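Local structure of glideosome-associated protein 50 (Plasmodium falciparum 3D7, 3TGH) at residues 200-205 against 216-221; 223-228 against 305-310; 234-239 against 247-252; 240-245 against 264-269; 285-290 against 299-304. The protein serves as a component of the glideosome and may anchor this gliding and host-cell invasion machinery to the parasite's inner membrane complex. All blocks are in the same frame, centred on the assembly; numbering follows the deposited sequence.

Contact 1: 200-205 against 216-221; sequences PIYSSG and YLLPLL
Leu-217, Leu-218 and Leu-221 turn their methyl groups to Ile-201 and Tyr-202, packing the start of the short helix 218-223 of this calcineurin-like metallophosphoesterase fold, and the residue before it, on the loop that follows strand 192-196. Leu-217 comes first along 216-221. Its CD1 meets Ile-201 CD1 at 3.8 Å, and its side chain also rests on Leu-179 and Ile-157; it lies about 10 Å from the side chain of the metal ligand His-172, so the contact flanks the metal site without entering it. Leu-218 follows, with CB 4.2 Å from Ile-201 CD1. Its CG stands anti to the backbone N (chi1 -175°), which carries CD2 to the phenol end of Tyr-202. There CD2 lies 3.1 Å from Tyr-202 OH, a close approach, and the two side chains run at about a right angle. The two branches of Ile-201 divide their work here: with CG1 anti to the carbonyl carbon (chi1 -66°), the arm ending in CD1 runs to the leucines, while CG2 sits 3.8 Å above the centre of the Tyr-202 ring on one of its faces. His-247 meets the Tyr-202 ring edge-to-face and also touches Leu-218. Leu-221, four residues after Leu-217, donates its N to Leu-217 O at 3.3 Å; the same spacing returns its side chain to the loop, where Leu-221 CD1 and Ile-201 CD1 meet tip to tip at 3.8 Å.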
# COMPACT_ATOMS: atom_id res chain seq x y z
N PRO A 200 -10.68 -0.88 0.08
CA PRO A 200 -10.91 -0.01 1.24
C PRO A 200 -11.97 -0.53 2.20
O PRO A 200 -12.90 -1.22 1.79
CB PRO A 200 -11.39 1.32 0.63
CG PRO A 200 -11.71 1.03 -0.77
CD PRO A 200 -10.98 -0.19 -1.19
N ILE A 201 -11.81 -0.19 3.47
CA ILE A 201 -12.84 -0.38 4.47
C ILE A 201 -13.92 0.69 4.27
O ILE A 201 -15.11 0.38 4.22
CB ILE A 201 -12.26 -0.27 5.89
CG1 ILE A 201 -11.28 -1.42 6.16
CG2 ILE A 201 -13.40 -0.25 6.94
CD1 ILE A 201 -10.39 -1.20 7.39
N TYR A 202 -13.47 1.94 4.14
CA TYR A 202 -14.37 3.08 3.96
C TYR A 202 -14.00 3.80 2.67
O TYR A 202 -12.83 4.04 2.40
CB TYR A 202 -14.25 4.06 5.12
CG TYR A 202 -14.70 3.53 6.46
CD1 TYR A 202 -15.93 2.89 6.61
CD2 TYR A 202 -13.91 3.71 7.59
CE1 TYR A 202 -16.34 2.42 7.85
CE2 TYR A 202 -14.32 3.25 8.83
CZ TYR A 202 -15.53 2.61 8.96
OH TYR A 202 -15.93 2.16 10.19
N SER A 203 -15.01 4.13 1.87
CA SER A 203 -14.79 4.80 0.59
C SER A 203 -16.06 5.47 0.08
O SER A 203 -17.15 4.87 0.12
CB SER A 203 -14.28 3.81 -0.46
OG SER A 203 -14.12 4.40 -1.75
N SER A 204 -15.91 6.69 -0.41
CA SER A 204 -17.00 7.39 -1.10
C SER A 204 -17.02 7.02 -2.59
O SER A 204 -17.92 7.46 -3.32
CB SER A 204 -16.85 8.91 -0.94
OG SER A 204 -16.78 9.29 0.43
N GLY A 205 -16.06 6.22 -3.02
CA GLY A 205 -15.96 5.76 -4.41
C GLY A 205 -16.89 4.60 -4.73
O GLY A 205 -17.76 4.25 -3.93
N TYR A 216 -14.39 -7.25 10.44
CA TYR A 216 -13.27 -8.15 10.78
C TYR A 216 -11.89 -7.50 10.80
O TYR A 216 -11.06 -7.87 11.62
CB TYR A 216 -13.23 -9.34 9.83
CG TYR A 216 -14.40 -10.28 10.01
CD1 TYR A 216 -14.51 -11.06 11.16
CD2 TYR A 216 -15.39 -10.40 9.05
CE1 TYR A 216 -15.59 -11.92 11.35
CE2 TYR A 216 -16.47 -11.25 9.22
CZ TYR A 216 -16.56 -12.01 10.38
OH TYR A 216 -17.63 -12.87 10.56
N LEU A 217 -11.62 -6.57 9.89
CA LEU A 217 -10.27 -5.99 9.78
C LEU A 217 -10.16 -4.78 10.70
O LEU A 217 -9.21 -4.67 11.47
CB LEU A 217 -9.98 -5.58 8.33
CG LEU A 217 -8.57 -5.56 7.73
CD1 LEU A 217 -8.45 -4.45 6.69
CD2 LEU A 217 -7.43 -5.50 8.76
N LEU A 218 -11.14 -3.88 10.62
CA LEU A 218 -11.06 -2.60 11.34
C LEU A 218 -10.80 -2.71 12.85
O LEU A 218 -9.99 -1.94 13.38
CB LEU A 218 -12.28 -1.72 11.05
CG LEU A 218 -12.25 -0.31 11.65
CD1 LEU A 218 -11.03 0.48 11.17
CD2 LEU A 218 -13.55 0.44 11.31
N PRO A 219 -11.48 -3.64 13.54
CA PRO A 219 -11.23 -3.77 14.98
C PRO A 219 -9.77 -4.11 15.33
O PRO A 219 -9.27 -3.63 16.35
CB PRO A 219 -12.17 -4.91 15.40
CG PRO A 219 -13.25 -4.88 14.39
CD PRO A 219 -12.57 -4.53 13.10
N LEU A 220 -9.11 -4.91 14.49
CA LEU A 220 -7.68 -5.21 14.67
C LEU A 220 -6.81 -3.97 14.48
O LEU A 220 -5.83 -3.77 15.19
CB LEU A 220 -7.22 -6.30 13.70
CG LEU A 220 -7.90 -7.67 13.78
CD1 LEU A 220 -7.34 -8.58 12.71
CD2 LEU A 220 -7.76 -8.31 15.16
N LEU A 221 -7.17 -3.14 13.50
CA LEU A 221 -6.41 -1.92 13.22
C LEU A 221 -6.56 -0.92 14.36
O LEU A 221 -5.59 -0.29 14.77
CB LEU A 221 -6.86 -1.29 11.90
CG LEU A 221 -6.79 -2.15 10.64
CD1 LEU A 221 -7.23 -1.32 9.44
CD2 LEU A 221 -5.40 -2.72 10.41

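Contact 2: 223-228 against 305-310; sequences DAEVDL and NIKKKK
Glu-225 and Lys-307 face each other across two irregular segments whose backbones stay apart, the CA of Glu-225 lying 8.2 Å from the CA of Lys-307. Glu-225 ends helix 218-223 in a Schellman motif, its positive phi of 57° turning the chain toward strand 228-231, while residues 305-310 run off the end of strand 297-305. Lysine side chains and waters bridge the separation. Lys-307 lays its chain across the Glu-225 backbone, with CD 3.4 Å from Glu-225 O. A bend in its last torsion (chi4 55°) then turns the ammonium group to Asp-227, and NZ forms a salt bridge with Asp-227 OD1 at 2.9 Å. NZ approaches on the anti side of this oxygen, 34° out of the carboxylate plane, and also donates to Asp-244 O. The other oxygen, Asp-227 OD2, receives the backbone N of Ile-193 and a proton of water 2. That water links the segments three ways: it donates to Asp-227 OD2 and to Glu-225 O, the latter at 2.7 Å, and accepts from Lys-309 NZ, also at 2.7 Å. Lys-309 NZ gives a further proton to water 1, which donates to Ala-224 O, and it is held as well by Ala-190 O. The Glu-225 carboxylate is joined indirectly too: water 3 connects OE2 with Lys-310 N, and water 4 connects OE1 with Lys-308 O. With two lysines near the buried Asp-227 and donors at both of its oxygens, the carboxylate probably remains ionised, whereas the Glu-225 carboxylate oxygens reach the lysine-rich backbone through single waters.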
# COMPACT_ATOMS: atom_id res chain seq x y z
N ASP A 223 -7.41 -1.63 17.52
CA ASP A 223 -6.75 -2.21 18.70
C ASP A 223 -5.24 -1.93 18.69
O ASP A 223 -4.65 -1.69 19.75
CB ASP A 223 -7.00 -3.72 18.79
CG ASP A 223 -6.18 -4.38 19.88
OD1 ASP A 223 -6.53 -4.23 21.07
OD2 ASP A 223 -5.17 -5.05 19.55
N ALA A 224 -4.64 -1.95 17.50
CA ALA A 224 -3.21 -1.69 17.35
C ALA A 224 -2.85 -0.21 17.14
O ALA A 224 -1.68 0.12 16.98
CB ALA A 224 -2.64 -2.53 16.20
N GLU A 225 -3.84 0.67 17.15
CA GLU A 225 -3.63 2.11 16.97
C GLU A 225 -2.92 2.44 15.65
O GLU A 225 -2.00 3.28 15.60
CB GLU A 225 -2.88 2.72 18.15
CG GLU A 225 -3.56 2.52 19.50
CD GLU A 225 -2.98 3.43 20.56
OE1 GLU A 225 -3.20 4.66 20.48
OE2 GLU A 225 -2.30 2.92 21.48
N VAL A 226 -3.35 1.77 14.59
CA VAL A 226 -2.82 1.99 13.26
C VAL A 226 -3.06 3.44 12.83
O VAL A 226 -4.12 4.02 13.10
CB VAL A 226 -3.46 1.00 12.26
CG1 VAL A 226 -3.25 1.43 10.81
CG2 VAL A 226 -2.91 -0.41 12.52
N ASP A 227 -2.08 4.02 12.15
CA ASP A 227 -2.15 5.41 11.72
C ASP A 227 -2.88 5.57 10.39
O ASP A 227 -3.81 6.38 10.29
CB ASP A 227 -0.73 5.99 11.60
CG ASP A 227 -0.02 6.04 12.94
OD1 ASP A 227 -0.42 6.86 13.80
OD2 ASP A 227 0.94 5.27 13.14
N LEU A 228 -2.46 4.80 9.39
CA LEU A 228 -3.00 4.87 8.03
C LEU A 228 -3.34 3.48 7.50
O LEU A 228 -2.55 2.55 7.62
CB LEU A 228 -1.95 5.43 7.07
CG LEU A 228 -1.81 6.92 6.76
CD1 LEU A 228 -1.70 7.76 8.00
CD2 LEU A 228 -0.60 7.09 5.86
N ASN A 305 -1.28 13.65 13.60
CA ASN A 305 -0.34 13.77 14.71
C ASN A 305 0.20 12.40 15.13
O ASN A 305 -0.53 11.41 15.10
CB ASN A 305 -1.00 14.45 15.92
CG ASN A 305 -1.44 15.87 15.62
OD1 ASN A 305 -0.84 16.57 14.80
ND2 ASN A 305 -2.50 16.31 16.30
N ILE A 306 1.47 12.36 15.52
CA ILE A 306 2.06 11.13 16.07
C ILE A 306 1.33 10.76 17.36
O ILE A 306 0.96 11.63 18.15
CB ILE A 306 3.58 11.29 16.32
CG1 ILE A 306 4.23 9.93 16.58
CG2 ILE A 306 3.85 12.25 17.49
CD1 ILE A 306 5.76 9.98 16.61
N LYS A 307 1.10 9.47 17.56
CA LYS A 307 0.37 9.01 18.74
C LYS A 307 1.30 8.90 19.93
O LYS A 307 2.48 8.60 19.78
CB LYS A 307 -0.31 7.66 18.46
CG LYS A 307 -1.46 7.77 17.47
CD LYS A 307 -1.92 6.41 16.98
CE LYS A 307 -3.17 6.53 16.09
NZ LYS A 307 -2.97 7.47 14.94
N LYS A 308 0.76 9.18 21.12
CA LYS A 308 1.48 8.97 22.37
C LYS A 308 1.06 7.61 22.93
O LYS A 308 0.01 7.49 23.56
CB LYS A 308 1.15 10.09 23.36
CG LYS A 308 1.59 11.47 22.90
CD LYS A 308 1.25 12.55 23.93
CE LYS A 308 2.15 12.47 25.17
NZ LYS A 308 1.86 13.54 26.16
N LYS A 309 1.87 6.59 22.67
CA LYS A 309 1.51 5.21 22.97
C LYS A 309 1.99 4.78 24.35
O LYS A 309 3.09 5.16 24.76
CB LYS A 309 2.09 4.27 21.91
CG LYS A 309 1.65 4.59 20.50
CD LYS A 309 2.16 3.55 19.52
CE LYS A 309 1.65 3.82 18.12
NZ LYS A 309 2.01 2.72 17.19
N LYS A 310 1.16 4.01 25.06
CA LYS A 310 1.53 3.42 26.36
C LYS A 310 1.84 1.93 26.23
O LYS A 310 2.22 1.28 27.21
CB LYS A 310 0.40 3.64 27.38
CG LYS A 310 0.39 5.03 27.99
CD LYS A 310 -0.88 5.29 28.81
CE LYS A 310 -2.07 5.64 27.92
NZ LYS A 310 -3.24 6.11 28.71
O HOH W 1 0.34 0.74 18.38
O HOH W 2 0.57 3.83 15.13
O HOH W 3 -1.30 3.36 23.81
O HOH W 4 -2.03 6.36 22.14
O HOH W 5 1.66 7.48 15.42
O HOH W 6 0.81 9.50 13.09

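Contact 3: 234-239 against 247-252; sequences DNNMEV and HITCGS
Glu-238 and Thr-249 exchange two backbone hydrogen bonds, with Thr-249 N donating to Glu-238 O at 2.9 Å and Glu-238 N donating to Thr-249 O at 3.1 Å. Next to this pair, Gly-251 N reaches Asn-236 O over 3.0 Å in a nearly straight bond (168°). The Asn-235 side chain adds another link: its ND2 donates to Gly-251 O at 2.9 Å, with the acceptor close to the amide plane. Gly-251 has no side chain, and its CA approaches Asp-234 O to 3.3 Å. Thr-249 packs beside it. With OG1 beside the backbone N (chi1 -52°), CG2 falls anti to that N, and the methyl settles against two carbonyls, standing 3.6 Å from Asp-234 O and equally near Asn-236 O. Strands 237-239 and 247-250 form an antiparallel beta hairpin (176° between their directions) within one of the two large sheets of the metallophosphoesterase fold, and Asn-235, centre of an inverse gamma turn, leads from the metal ligand His-233 into it. On the Glu-238 and Thr-249 face, water 7 draws three side chains together. It accepts from Asn-236 ND2, donates to Glu-238 OE1 at 2.7 Å, and bonds Thr-249 OG1 at the same length. The remaining carboxylate oxygen, Glu-238 OE2, is held by the hydroxyls of Ser-204 and Ser-267. Asp-234 OD2 is fixed likewise by Ser-203 and Ser-207, beside His-233. On the reverse face Val-239 CG2 lies 4.4 Å from Ile-248 CG1, and both residues rest on Phe-290, which belongs to the facing sheet.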
# COMPACT_ATOMS: atom_id res chain seq x y z
N ASP A 234 -10.97 1.46 -5.72
CA ASP A 234 -11.75 2.57 -6.24
C ASP A 234 -10.80 3.57 -6.90
O ASP A 234 -9.79 3.96 -6.31
CB ASP A 234 -12.56 3.23 -5.12
CG ASP A 234 -13.70 2.34 -4.64
OD1 ASP A 234 -14.24 1.57 -5.46
OD2 ASP A 234 -14.07 2.42 -3.45
N ASN A 235 -11.11 3.96 -8.13
CA ASN A 235 -10.20 4.74 -8.96
C ASN A 235 -10.36 6.23 -8.69
O ASN A 235 -10.83 7.00 -9.55
CB ASN A 235 -10.39 4.41 -10.44
CG ASN A 235 -10.20 2.94 -10.73
OD1 ASN A 235 -11.02 2.34 -11.41
ND2 ASN A 235 -9.13 2.35 -10.20
N ASN A 236 -9.95 6.62 -7.49
CA ASN A 236 -10.03 7.99 -7.04
C ASN A 236 -9.04 8.20 -5.91
O ASN A 236 -8.33 7.26 -5.49
CB ASN A 236 -11.46 8.34 -6.59
CG ASN A 236 -11.96 7.46 -5.46
OD1 ASN A 236 -12.71 6.52 -5.69
ND2 ASN A 236 -11.55 7.78 -4.24
N MET A 237 -8.96 9.44 -5.43
CA MET A 237 -8.18 9.75 -4.24
C MET A 237 -9.14 10.21 -3.16
O MET A 237 -10.13 10.89 -3.45
CB MET A 237 -7.14 10.84 -4.55
CG MET A 237 -6.04 10.36 -5.51
SD MET A 237 -4.73 11.57 -5.85
CE MET A 237 -5.69 12.98 -6.34
N GLU A 238 -8.86 9.83 -1.93
CA GLU A 238 -9.70 10.23 -0.80
C GLU A 238 -8.98 10.07 0.53
O GLU A 238 -8.09 9.21 0.67
CB GLU A 238 -11.00 9.39 -0.78
CG GLU A 238 -11.90 9.67 0.44
CD GLU A 238 -13.34 9.24 0.24
OE1 GLU A 238 -13.58 8.18 -0.38
OE2 GLU A 238 -14.24 9.96 0.72
N VAL A 239 -9.35 10.90 1.49
CA VAL A 239 -9.02 10.63 2.88
C VAL A 239 -10.28 10.73 3.75
O VAL A 239 -11.02 11.73 3.71
CB VAL A 239 -7.85 11.53 3.40
CG1 VAL A 239 -8.11 12.99 3.13
CG2 VAL A 239 -7.60 11.27 4.90
N HIS A 247 -8.01 6.71 6.63
CA HIS A 247 -8.23 5.79 5.53
C HIS A 247 -7.94 6.55 4.26
O HIS A 247 -8.61 7.53 3.94
CB HIS A 247 -9.68 5.28 5.55
CG HIS A 247 -10.04 4.55 6.80
ND1 HIS A 247 -10.10 3.18 6.87
CD2 HIS A 247 -10.34 5.01 8.04
CE1 HIS A 247 -10.43 2.82 8.10
NE2 HIS A 247 -10.59 3.91 8.83
N ILE A 248 -6.91 6.12 3.54
CA ILE A 248 -6.50 6.81 2.34
C ILE A 248 -6.75 5.91 1.14
O ILE A 248 -6.26 4.77 1.11
CB ILE A 248 -5.01 7.17 2.39
CG1 ILE A 248 -4.76 8.19 3.51
CG2 ILE A 248 -4.56 7.71 1.04
CD1 ILE A 248 -3.29 8.52 3.72
N THR A 249 -7.53 6.41 0.18
CA THR A 249 -7.67 5.76 -1.11
C THR A 249 -6.73 6.44 -2.10
O THR A 249 -6.70 7.67 -2.23
CB THR A 249 -9.09 5.82 -1.66
OG1 THR A 249 -10.02 5.35 -0.68
CG2 THR A 249 -9.20 4.95 -2.92
N CYS A 250 -5.95 5.61 -2.78
CA CYS A 250 -5.00 6.07 -3.77
C CYS A 250 -5.07 5.07 -4.93
O CYS A 250 -4.15 4.28 -5.15
CB CYS A 250 -3.60 6.15 -3.15
SG CYS A 250 -2.37 6.91 -4.19
N GLY A 251 -6.20 5.10 -5.64
CA GLY A 251 -6.49 4.12 -6.69
C GLY A 251 -6.55 4.68 -8.10
O GLY A 251 -6.99 3.99 -9.02
N SER A 252 -6.07 5.91 -8.29
CA SER A 252 -6.18 6.56 -9.60
C SER A 252 -4.82 6.71 -10.31
O SER A 252 -4.56 7.73 -10.95
CB SER A 252 -6.91 7.90 -9.45
OG SER A 252 -6.17 8.84 -8.67
O HOH W 7 -12.32 6.32 -1.81

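Contact 4: 240-245 against 264-269; sequences IEDNDM and NSKSLF
Ile-240 CD1 lies over one face of the Asn-264 amide, toward its CB end: the methyl stands 3.8 Å from Asn-264 CG, and farther, at 4.2 Å, from both OD1 and ND2. Its nearest neighbour is Asn-264 CB at 3.6 Å, and the two side chains run at about a right angle. Asp-242 holds CG anti to the backbone N (chi1 169°), which turns its carboxylate to Lys-266, whose extended chain passes Glu-241 O and brings NZ to Asp-242 OD1 at 2.6 Å. This salt bridge uses the anti lone pair of OD1; Asp-242 OD2 also makes a long, weak ion pair with Lys-222. The third flat group, the Glu-241 carboxylate, has its OE1 3.6 Å from Leu-268 CD1, while its strong partner is His-302 NE2. Between the backbones, Glu-241 N donates to Lys-266 O at 3.2 Å, and Ile-240 pairs with Ser-267 in a non-hydrogen-bonded antiparallel position. Asn-264 OD1 accepts from Lys-266 N at 3.0 Å, an Asx turn within the type I turn 264-267. Thus outer strand 267-271 joins a hairpin whose type I' turn spans Asp-242 to Met-245, and Leu-268 and Phe-269, both opposite Val-239, make a classic beta bulge.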
# COMPACT_ATOMS: atom_id res chain seq x y z
N ILE A 240 -10.53 9.65 4.48
CA ILE A 240 -11.59 9.57 5.48
C ILE A 240 -10.92 9.38 6.83
O ILE A 240 -10.12 8.46 7.00
CB ILE A 240 -12.53 8.38 5.18
CG1 ILE A 240 -13.39 8.71 3.95
CG2 ILE A 240 -13.41 8.05 6.39
CD1 ILE A 240 -14.12 7.52 3.36
N GLU A 241 -11.21 10.26 7.79
CA GLU A 241 -10.57 10.18 9.09
C GLU A 241 -11.59 9.87 10.17
O GLU A 241 -12.63 10.53 10.25
CB GLU A 241 -9.81 11.47 9.44
CG GLU A 241 -8.81 11.26 10.58
CD GLU A 241 -8.08 12.53 11.00
OE1 GLU A 241 -7.67 13.32 10.11
OE2 GLU A 241 -7.89 12.73 12.22
N ASP A 242 -11.27 8.87 10.98
CA ASP A 242 -12.17 8.36 12.00
C ASP A 242 -11.36 7.75 13.15
O ASP A 242 -10.59 6.82 12.93
CB ASP A 242 -13.09 7.30 11.39
CG ASP A 242 -13.88 6.52 12.43
OD1 ASP A 242 -14.77 7.11 13.08
OD2 ASP A 242 -13.62 5.31 12.58
N ASN A 243 -11.53 8.29 14.36
CA ASN A 243 -10.87 7.77 15.56
C ASN A 243 -9.34 7.75 15.45
O ASN A 243 -8.70 6.74 15.78
CB ASN A 243 -11.39 6.37 15.92
CG ASN A 243 -12.91 6.33 16.10
OD1 ASN A 243 -13.55 5.30 15.84
ND2 ASN A 243 -13.49 7.43 16.55
N ASP A 244 -8.76 8.85 14.98
CA ASP A 244 -7.30 9.01 14.83
C ASP A 244 -6.66 7.99 13.87
O ASP A 244 -5.46 7.73 13.95
CB ASP A 244 -6.59 8.98 16.20
CG ASP A 244 -7.10 10.06 17.15
OD1 ASP A 244 -7.07 11.25 16.77
OD2 ASP A 244 -7.51 9.72 18.28
N MET A 245 -7.46 7.42 12.97
CA MET A 245 -6.95 6.60 11.88
C MET A 245 -7.39 7.23 10.57
O MET A 245 -8.56 7.58 10.41
CB MET A 245 -7.48 5.17 11.96
CG MET A 245 -6.82 4.23 10.96
SD MET A 245 -7.46 2.54 10.93
CE MET A 245 -7.61 2.18 12.68
N ASN A 264 -18.90 10.05 2.07
CA ASN A 264 -18.82 9.55 3.44
C ASN A 264 -18.80 10.74 4.41
O ASN A 264 -18.15 11.75 4.14
CB ASN A 264 -17.57 8.68 3.62
CG ASN A 264 -17.53 7.97 4.97
OD1 ASN A 264 -17.20 8.56 5.99
ND2 ASN A 264 -17.86 6.68 4.97
N SER A 265 -19.54 10.63 5.51
CA SER A 265 -19.70 11.75 6.46
C SER A 265 -18.38 12.21 7.08
O SER A 265 -18.26 13.36 7.51
CB SER A 265 -20.68 11.37 7.57
OG SER A 265 -20.21 10.25 8.30
N LYS A 266 -17.39 11.31 7.13
CA LYS A 266 -16.07 11.64 7.66
C LYS A 266 -15.00 11.81 6.57
O LYS A 266 -13.80 11.81 6.85
CB LYS A 266 -15.64 10.57 8.68
CG LYS A 266 -16.47 10.61 9.95
CD LYS A 266 -15.84 9.80 11.08
CE LYS A 266 -16.44 10.17 12.43
NZ LYS A 266 -15.71 9.51 13.55
N SER A 267 -15.44 11.99 5.33
CA SER A 267 -14.53 12.30 4.24
C SER A 267 -14.03 13.74 4.37
O SER A 267 -14.83 14.67 4.53
CB SER A 267 -15.20 12.09 2.88
OG SER A 267 -14.32 12.40 1.83
N LEU A 268 -12.72 13.91 4.32
CA LEU A 268 -12.10 15.23 4.40
C LEU A 268 -11.72 15.77 3.02
O LEU A 268 -11.59 16.97 2.83
CB LEU A 268 -10.85 15.17 5.29
CG LEU A 268 -11.07 14.80 6.75
CD1 LEU A 268 -9.73 14.63 7.46
CD2 LEU A 268 -11.93 15.85 7.45
N PHE A 269 -11.53 14.86 2.08
CA PHE A 269 -11.12 15.21 0.74
C PHE A 269 -11.44 14.07 -0.20
O PHE A 269 -11.24 12.90 0.15
CB PHE A 269 -9.61 15.50 0.72
CG PHE A 269 -8.98 15.37 -0.64
CD1 PHE A 269 -9.14 16.37 -1.59
CD2 PHE A 269 -8.21 14.26 -0.97
CE1 PHE A 269 -8.55 16.26 -2.84
CE2 PHE A 269 -7.62 14.15 -2.22
CZ PHE A 269 -7.80 15.15 -3.16

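Contact 5: 285-290 against 299-304; sequences GIVTKF and IYTHKL
The carbonyl oxygen of His-302 accepts a hydrogen bond from Thr-288 N at 2.8 Å, almost straight (173°), and is also approached to 3.4 Å by the CA of Val-287, a weaker CA-H...O contact. His-302 N answers by donating to Thr-288 O, so these residues form a hydrogen-bonded pair in the antiparallel hairpin at the rim of its sheet. Their side chains are bridged by water 8, which lies 2.7 Å from Thr-288 OG1 and 2.9 Å from His-302 ND1, in the imidazole plane. Farther along the same face, Phe-290 and Tyr-300 lie side by side, with Phe-290 CD1 4.0 Å from Tyr-300 CD2. Tyr-300 O meets the edge of the Phe-290 ring in its plane, beyond accepting the Phe-290 N. This face packs on Val-239 and Ile-248 of the facing sheet. On the reverse face Val-287 CG1, anti to its own backbone N (chi1 176°), touches Thr-301 CG2 at 3.6 Å, beside the more exposed Lys-303. His-279 holds Thr-288 OG1 and Glu-241 holds His-302 NE2, so both ring nitrogens are engaged and the imidazole's rotation is probably fixed where the two sheets meet.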
# COMPACT_ATOMS: atom_id res chain seq x y z
N GLY A 285 4.55 13.67 13.16
CA GLY A 285 3.49 12.79 12.65
C GLY A 285 3.65 12.45 11.19
O GLY A 285 4.78 12.32 10.69
N ILE A 286 2.52 12.30 10.50
CA ILE A 286 2.49 11.94 9.09
C ILE A 286 1.81 13.02 8.28
O ILE A 286 0.67 13.40 8.57
CB ILE A 286 1.74 10.62 8.85
CG1 ILE A 286 2.25 9.53 9.79
CG2 ILE A 286 1.89 10.20 7.38
CD1 ILE A 286 1.57 8.20 9.61
N VAL A 287 2.51 13.52 7.27
CA VAL A 287 1.93 14.46 6.31
C VAL A 287 1.77 13.72 5.00
O VAL A 287 2.73 13.14 4.48
CB VAL A 287 2.84 15.69 6.10
CG1 VAL A 287 2.26 16.61 5.04
CG2 VAL A 287 3.02 16.45 7.41
N THR A 288 0.54 13.71 4.47
CA THR A 288 0.24 13.08 3.20
C THR A 288 -0.16 14.16 2.20
O THR A 288 -1.03 14.98 2.48
CB THR A 288 -0.90 12.06 3.34
OG1 THR A 288 -0.48 11.00 4.21
CG2 THR A 288 -1.30 11.49 1.98
N LYS A 289 0.51 14.17 1.05
CA LYS A 289 0.19 15.10 -0.03
C LYS A 289 -0.43 14.35 -1.21
O LYS A 289 0.16 13.39 -1.74
CB LYS A 289 1.44 15.85 -0.49
CG LYS A 289 1.99 16.82 0.55
CD LYS A 289 3.30 17.44 0.07
CE LYS A 289 4.04 18.14 1.20
NZ LYS A 289 5.38 18.64 0.76
N PHE A 290 -1.62 14.77 -1.59
CA PHE A 290 -2.32 14.20 -2.74
C PHE A 290 -2.00 15.03 -3.97
O PHE A 290 -2.27 16.23 -4.01
CB PHE A 290 -3.83 14.21 -2.50
CG PHE A 290 -4.27 13.25 -1.44
CD1 PHE A 290 -4.21 13.59 -0.09
CD2 PHE A 290 -4.75 11.99 -1.79
CE1 PHE A 290 -4.60 12.70 0.89
CE2 PHE A 290 -5.16 11.09 -0.82
CZ PHE A 290 -5.09 11.44 0.53
N ILE A 299 -3.15 18.93 -4.37
CA ILE A 299 -4.52 19.42 -4.23
C ILE A 299 -5.11 19.20 -2.84
O ILE A 299 -6.19 19.71 -2.53
CB ILE A 299 -5.46 18.87 -5.33
CG1 ILE A 299 -5.49 17.34 -5.35
CG2 ILE A 299 -5.04 19.41 -6.69
CD1 ILE A 299 -6.61 16.77 -6.21
N TYR A 300 -4.40 18.44 -2.00
CA TYR A 300 -4.78 18.31 -0.60
C TYR A 300 -3.60 17.84 0.24
O TYR A 300 -2.84 16.97 -0.18
CB TYR A 300 -5.95 17.32 -0.42
CG TYR A 300 -6.56 17.37 0.96
CD1 TYR A 300 -7.38 18.44 1.34
CD2 TYR A 300 -6.32 16.37 1.89
CE1 TYR A 300 -7.93 18.50 2.62
CE2 TYR A 300 -6.87 16.42 3.17
CZ TYR A 300 -7.67 17.48 3.52
OH TYR A 300 -8.21 17.52 4.78
N THR A 301 -3.48 18.41 1.44
CA THR A 301 -2.47 17.99 2.40
C THR A 301 -3.14 17.58 3.69
O THR A 301 -3.84 18.38 4.32
CB THR A 301 -1.46 19.11 2.66
OG1 THR A 301 -0.87 19.52 1.42
CG2 THR A 301 -0.36 18.63 3.60
N HIS A 302 -2.97 16.31 4.06
CA HIS A 302 -3.54 15.77 5.29
C HIS A 302 -2.43 15.59 6.32
O HIS A 302 -1.37 15.05 6.00
CB HIS A 302 -4.22 14.43 5.03
CG HIS A 302 -4.80 13.81 6.26
ND1 HIS A 302 -4.19 12.78 6.93
CD2 HIS A 302 -5.92 14.10 6.96
CE1 HIS A 302 -4.91 12.45 7.98
NE2 HIS A 302 -5.97 13.23 8.02
N LYS A 303 -2.68 16.02 7.55
CA LYS A 303 -1.71 15.89 8.63
C LYS A 303 -2.30 15.09 9.77
O LYS A 303 -3.40 15.40 10.27
CB LYS A 303 -1.26 17.27 9.12
CG LYS A 303 -0.57 18.10 8.03
CD LYS A 303 -0.18 19.49 8.51
CE LYS A 303 0.58 20.25 7.42
NZ LYS A 303 0.79 21.68 7.76
N LEU A 304 -1.58 14.05 10.18
CA LEU A 304 -1.97 13.21 11.30
C LEU A 304 -0.89 13.31 12.38
O LEU A 304 0.29 13.11 12.09
CB LEU A 304 -2.13 11.76 10.82
CG LEU A 304 -2.89 10.80 11.74
CD1 LEU A 304 -4.37 11.14 11.75
CD2 LEU A 304 -2.68 9.36 11.33
O HOH W 8 -1.47 11.75 6.58

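In the fold
Contacts 3 and 5 are hairpins in different sheets, whose inner faces meet where Val-239 packs on Phe-290 and Tyr-300, and Ile-248 on Phe-290. Contact 3 is wholly buried, contact 5 only partly. Contact 4 shares strand 237-242 with contact 3 but lies at the surface, where a salt bridge joins its strand pairing. Contact 1, also buried, relies on methyl packing; its serines bond Asp-234 and Glu-238 of contact 3. Helix 218-223 leads from contact 1 into contact 2, where lysines and waters replace apolar packing. The loop closed by contact 2 encloses contacts 3, 4 and 5, and Lys-307 ties it to contact 4 through Asp-244 O.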